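Local coordinates for protein alginate lyase (Chitinophaga sp. MD30, PDB 6KCW) that breaks down alginate as a lyase of polysaccharide lyase family 36 and carries a bound calcium ion, at residues Ile8-Asn11 with Asn12-Thr15; Ala17-Ser20 with Gly21-Ala24; Gly31-Gln35 with Ser36-Ile40. One frame throughout, in Å; residues are numbered along the deposited sequence.

Contact 1: Ile8-Asn11 with Asn12-Thr15; sequences INWN and NYAT. With CA (calcium ion), chain C.
At the edge of the W10 indole, near its plane, stands CD2 of Y13, and the Y13 ring has CA of W10 at its own edge in return. The ring planes are inclined by 42°, and W10 CD1 meets Y13 CD2 at 4.0 Å, an apolar contact. Toward the rim of one indole face lies CG2 of I8. A weak hydrogen bond of 3.4 Å from Y13 N to W10 O spans the bend. W10 has a positive phi, 59°, and the residues on either side of it, N9 and N11, both bind the calcium ion. N9 offers its backbone O at 2.2 Å, while N11 uses its side-chain OD1, also 2.2 Å from the metal. An amide oxygen suits this hard cation, and N9 OD1 steadies N11 by weakly accepting its backbone N-H. Two waters, G43 O and D233 OD1 are further ligands. The loop links strand 5-8 to strand 16-17; the large indole of W10 fills a buried place between F27 of helix 20-27, I40 of strand 38-41 and L235 of strand 228-241, while tyrosine suits its position because its hydroxyl adds a hydrogen bond to D26 of that helix.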
# COMPACT_ATOMS: atom_id res chain seq x y z
N ILE A 8 -1.17 15.78 1.85
CA ILE A 8 -1.25 16.02 0.42
C ILE A 8 -2.68 15.68 0.00
O ILE A 8 -3.09 14.52 0.08
CB ILE A 8 -0.24 15.17 -0.38
CG1 ILE A 8 1.15 15.21 0.28
CG2 ILE A 8 -0.13 15.67 -1.81
CD1 ILE A 8 2.16 14.19 -0.26
N ASN A 9 -3.44 16.69 -0.41
CA ASN A 9 -4.77 16.46 -0.93
C ASN A 9 -4.90 16.88 -2.38
O ASN A 9 -6.01 16.81 -2.94
CB ASN A 9 -5.82 17.20 -0.09
CG ASN A 9 -5.53 18.68 0.04
OD1 ASN A 9 -4.70 19.23 -0.69
ND2 ASN A 9 -6.19 19.33 0.99
N TRP A 10 -3.82 17.34 -3.00
CA TRP A 10 -3.78 17.60 -4.43
C TRP A 10 -4.82 18.62 -4.87
O TRP A 10 -5.21 18.66 -6.04
CB TRP A 10 -3.94 16.29 -5.22
CG TRP A 10 -2.82 15.32 -4.94
CD1 TRP A 10 -1.56 15.36 -5.48
CD2 TRP A 10 -2.84 14.19 -4.06
NE1 TRP A 10 -0.81 14.33 -5.00
CE2 TRP A 10 -1.56 13.59 -4.13
CE3 TRP A 10 -3.81 13.63 -3.23
CZ2 TRP A 10 -1.23 12.46 -3.38
CZ3 TRP A 10 -3.48 12.50 -2.49
CH2 TRP A 10 -2.20 11.93 -2.57
N ASN A 11 -5.29 19.46 -3.94
CA ASN A 11 -6.32 20.44 -4.26
C ASN A 11 -5.76 21.71 -4.88
O ASN A 11 -6.51 22.45 -5.52
CB ASN A 11 -7.11 20.76 -3.00
CG ASN A 11 -8.04 19.65 -2.63
OD1 ASN A 11 -8.13 18.66 -3.35
ND2 ASN A 11 -8.73 19.80 -1.50
N ASN A 12 -4.48 21.98 -4.68
CA ASN A 12 -3.77 23.06 -5.34
C ASN A 12 -3.33 22.68 -6.75
O ASN A 12 -2.67 23.50 -7.40
CB ASN A 12 -2.55 23.45 -4.52
CG ASN A 12 -1.59 22.28 -4.30
OD1 ASN A 12 -2.00 21.15 -4.00
ND2 ASN A 12 -0.30 22.55 -4.44
N TYR A 13 -3.66 21.49 -7.23
CA TYR A 13 -3.20 21.05 -8.54
C TYR A 13 -4.29 21.24 -9.58
O TYR A 13 -5.48 21.09 -9.29
CB TYR A 13 -2.76 19.58 -8.54
CG TYR A 13 -1.36 19.44 -8.06
CD1 TYR A 13 -0.28 19.68 -8.92
CD2 TYR A 13 -1.10 19.12 -6.73
CE1 TYR A 13 1.01 19.57 -8.47
CE2 TYR A 13 0.19 19.02 -6.27
CZ TYR A 13 1.25 19.24 -7.15
OH TYR A 13 2.53 19.14 -6.68
N ALA A 14 -3.85 21.57 -10.79
CA ALA A 14 -4.67 21.52 -11.98
C ALA A 14 -4.99 20.08 -12.35
O ALA A 14 -4.16 19.17 -12.19
CB ALA A 14 -3.92 22.17 -13.15
N THR A 15 -6.19 19.87 -12.89
CA THR A 15 -6.41 18.67 -13.66
C THR A 15 -5.34 18.58 -14.76
O THR A 15 -5.01 19.58 -15.41
CB THR A 15 -7.81 18.64 -14.26
OG1 THR A 15 -8.77 18.57 -13.21
CG2 THR A 15 -7.99 17.43 -15.16
CA CA C . -8.18 16.47 -3.17
O HOH W 1 -10.01 17.41 -3.72
O HOH W 2 -8.96 16.93 -0.66

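Contact 2: Ala17-Ser20 with Gly21-Ala24; sequences AYSS and GNAA
S19 and N22 face each other across the start of helix 20-27 as a capping box, S19 being the N-cap. With OG lodged between its backbone N and carbonyl carbon (chi1 76°), S19 turns its hydroxyl to the first turn and accepts the N-H of N22, S19 OG lying 3.1 Å from N22 N. N22 answers in the reverse direction: its OD1 takes the N-H of S19, with 3.0 Å between S19 N and N22 OD1, the donor tilted 29° from the carbonyl plane. The S19 hydroxyl also donates weakly to that same OD1. Serine suits the cap because its short arm reaches an N-H that the helix itself cannot satisfy, and asparagine supplies the matching acceptor.

N22 also packs on Y18 through its CB. Ring and amide planes stand 40° apart, and N22 CB sits over one face of the phenol, offset to its rim, in a CH-pi contact 3.8 Å from the ring centroid. Farther along the ring, Y18 CE2 touches CB of A23 at 3.6 Å, where a small methyl allows the ring to lie close to the helix. The phenol OH is hydrogen-bonded to D26, a later residue of the helix, which helps hold the ring against the helix. Regular helical bonding then takes over: A23 N donates to S19 O, and A24 N to S20 O at 2.8 Å.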
# COMPACT_ATOMS: atom_id res chain seq x y z
N ALA A 17 -1.57 16.11 -16.11
CA ALA A 17 -0.51 15.18 -15.75
C ALA A 17 0.23 15.65 -14.50
O ALA A 17 0.43 16.84 -14.27
CB ALA A 17 0.47 15.01 -16.92
N TYR A 18 0.64 14.67 -13.71
CA TYR A 18 1.38 14.86 -12.47
C TYR A 18 2.78 14.29 -12.72
O TYR A 18 2.94 13.09 -12.98
CB TYR A 18 0.66 14.14 -11.33
CG TYR A 18 1.18 14.34 -9.92
CD1 TYR A 18 0.91 15.50 -9.22
CD2 TYR A 18 1.86 13.31 -9.26
CE1 TYR A 18 1.36 15.67 -7.91
CE2 TYR A 18 2.32 13.46 -7.96
CZ TYR A 18 2.06 14.64 -7.29
OH TYR A 18 2.51 14.80 -5.99
N SER A 19 3.78 15.16 -12.68
CA SER A 19 5.11 14.78 -13.12
C SER A 19 5.88 14.13 -11.98
O SER A 19 5.42 14.08 -10.84
CB SER A 19 5.86 16.01 -13.64
OG SER A 19 6.29 16.80 -12.55
N SER A 20 7.07 13.61 -12.31
CA SER A 20 7.96 13.12 -11.26
C SER A 20 8.33 14.25 -10.31
O SER A 20 8.30 14.07 -9.08
CB SER A 20 9.22 12.49 -11.86
OG SER A 20 9.17 12.42 -13.27
N GLY A 21 8.68 15.42 -10.85
CA GLY A 21 9.06 16.54 -10.01
C GLY A 21 7.97 16.95 -9.03
O GLY A 21 8.27 17.31 -7.89
N ASN A 22 6.71 16.92 -9.46
CA ASN A 22 5.60 17.19 -8.55
C ASN A 22 5.60 16.20 -7.39
O ASN A 22 5.52 16.60 -6.22
CB ASN A 22 4.26 17.11 -9.30
CG ASN A 22 4.13 18.16 -10.41
OD1 ASN A 22 3.57 17.88 -11.48
ND2 ASN A 22 4.64 19.36 -10.17
N ALA A 23 5.70 14.91 -7.70
CA ALA A 23 5.71 13.86 -6.68
C ALA A 23 6.89 14.02 -5.73
O ALA A 23 6.73 13.97 -4.50
CB ALA A 23 5.74 12.48 -7.34
N ALA A 24 8.09 14.20 -6.28
CA ALA A 24 9.26 14.41 -5.43
C ALA A 24 9.08 15.66 -4.56
O ALA A 24 9.47 15.67 -3.39
CB ALA A 24 10.52 14.52 -6.29

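Contact 3: Gly31-Gln35 with Ser36-Ile40; sequences GGWNQ and SRSYI
W33 reaches S38 by the nitrogen edge of its indole. From CB the side chain swings out at an unusual chi1 of -146°, which brings the five-membered ring up to S38. CD1 comes within 3.4 Å of S38 OG. The next atom, NE1, makes the decisive contact: its N-H donates to S38 OG over 2.6 Å, with the hydroxyl close to the indole plane. Beyond it, CE2 and then CZ2 pass the CB of S38, CZ2 at 3.9 Å. Tryptophan fits because one flat group gives both a donor and a broad apolar surface, which also touches A23, L60 and S62. A phenylalanine here would probably leave S38 OG without its indole donor and the ring less firmly fixed in rotation.

S38 OG has a second, probable hydrogen-bonding partner, the carbonyl O of Y18, so a hydroxyl, able to accept and donate, suits the place. Between W33 and S38 the chain reverses, with R37 N bonded to N34 O at 2.8 Å and an N-H...O angle of 172°. N34 ND2 lies over one face of the R37 guanidinium, near its rim, amide and guanidinium planes 36° apart, as packing and not as a hydrogen bond; R37 NH1 itself makes weak hydrogen bonds to G56 O and G59 O. This is a type I beta turn, N34 to R37, leading into strand 38-41, which pairs antiparallel with strands 16-17 and 44-49.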
# COMPACT_ATOMS: atom_id res chain seq x y z
N GLY A 31 11.33 7.60 -5.87
CA GLY A 31 12.29 7.11 -6.84
C GLY A 31 11.85 6.05 -7.83
O GLY A 31 12.69 5.27 -8.31
N GLY A 32 10.57 5.99 -8.16
CA GLY A 32 10.14 5.05 -9.18
C GLY A 32 9.09 5.63 -10.10
O GLY A 32 8.54 4.92 -10.96
N TRP A 33 8.83 6.92 -9.95
CA TRP A 33 7.65 7.53 -10.53
C TRP A 33 7.68 7.49 -12.06
O TRP A 33 8.72 7.73 -12.69
CB TRP A 33 7.51 8.97 -10.05
CG TRP A 33 6.11 9.37 -9.91
CD1 TRP A 33 5.30 9.85 -10.89
CD2 TRP A 33 5.33 9.33 -8.72
NE1 TRP A 33 4.05 10.12 -10.38
CE2 TRP A 33 4.04 9.81 -9.04
CE3 TRP A 33 5.58 8.95 -7.40
CZ2 TRP A 33 3.01 9.91 -8.10
CZ3 TRP A 33 4.56 9.05 -6.46
CH2 TRP A 33 3.29 9.52 -6.82
N ASN A 34 6.52 7.22 -12.64
CA ASN A 34 6.31 7.15 -14.08
C ASN A 34 5.18 8.13 -14.37
O ASN A 34 4.01 7.77 -14.30
CB ASN A 34 5.97 5.72 -14.49
CG ASN A 34 5.91 5.54 -15.99
OD1 ASN A 34 5.50 6.45 -16.72
ND2 ASN A 34 6.29 4.36 -16.45
N GLN A 35 5.55 9.38 -14.70
CA GLN A 35 4.56 10.44 -14.89
C GLN A 35 3.52 10.09 -15.93
O GLN A 35 2.50 10.79 -16.03
CB GLN A 35 5.24 11.76 -15.26
CG GLN A 35 6.66 11.63 -15.75
CD GLN A 35 7.23 12.96 -16.23
OE1 GLN A 35 6.49 13.84 -16.66
NE2 GLN A 35 8.55 13.09 -16.16
N SER A 36 3.74 9.03 -16.70
CA SER A 36 2.77 8.56 -17.68
C SER A 36 1.55 7.92 -17.02
O SER A 36 0.53 7.74 -17.69
CB SER A 36 3.45 7.58 -18.64
OG SER A 36 2.62 7.23 -19.73
N ARG A 37 1.65 7.56 -15.74
CA ARG A 37 0.54 6.94 -15.02
C ARG A 37 0.02 7.78 -13.85
O ARG A 37 -0.87 7.32 -13.13
CB ARG A 37 0.93 5.56 -14.49
CG ARG A 37 2.01 4.83 -15.26
CD ARG A 37 1.38 3.80 -16.17
NE ARG A 37 2.31 3.40 -17.20
CZ ARG A 37 3.27 2.50 -17.01
NH1 ARG A 37 3.44 1.92 -15.84
NH2 ARG A 37 4.10 2.18 -18.00
N SER A 38 0.54 8.99 -13.63
CA SER A 38 0.07 9.85 -12.56
C SER A 38 -0.53 11.11 -13.16
O SER A 38 0.12 11.79 -13.96
CB SER A 38 1.18 10.19 -11.57
OG SER A 38 2.33 10.63 -12.26
N TYR A 39 -1.77 11.40 -12.76
CA TYR A 39 -2.59 12.42 -13.39
C TYR A 39 -3.52 12.96 -12.31
O TYR A 39 -4.16 12.17 -11.60
CB TYR A 39 -3.37 11.82 -14.56
CG TYR A 39 -4.29 12.77 -15.29
CD1 TYR A 39 -5.61 12.96 -14.87
CD2 TYR A 39 -3.86 13.47 -16.41
CE1 TYR A 39 -6.47 13.83 -15.54
CE2 TYR A 39 -4.70 14.34 -17.09
CZ TYR A 39 -6.00 14.52 -16.65
OH TYR A 39 -6.85 15.38 -17.31
N ILE A 40 -3.56 14.28 -12.16
CA ILE A 40 -4.53 14.90 -11.26
C ILE A 40 -5.86 14.99 -11.99
O ILE A 40 -5.98 15.68 -13.01
CB ILE A 40 -4.07 16.28 -10.78
CG1 ILE A 40 -2.73 16.20 -10.07
CG2 ILE A 40 -5.08 16.86 -9.77
CD1 ILE A 40 -2.83 15.49 -8.70

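The three contacts follow one another along the chain and lie on the same side of its centre. Contacts 2 and 3, whose centres are about 7 Å apart, meet through Y18 and S38 and again where A17 N packs 3.5 Å from Y39 CD2. The Y18 ring also links contact 2 to contact 1, their centres about 11 Å apart, in edge-to-face packing with both W10 and Y13. Contacts 1 and 3, about 15 Å apart between centres, touch where T15 CG2 comes within 3.2 Å of Y39 OH. Contact 1 supplies two of the four residues that bind calcium, whereas the Y18 side chain is about 11 Å from the ion and that of W33 about 14 Å.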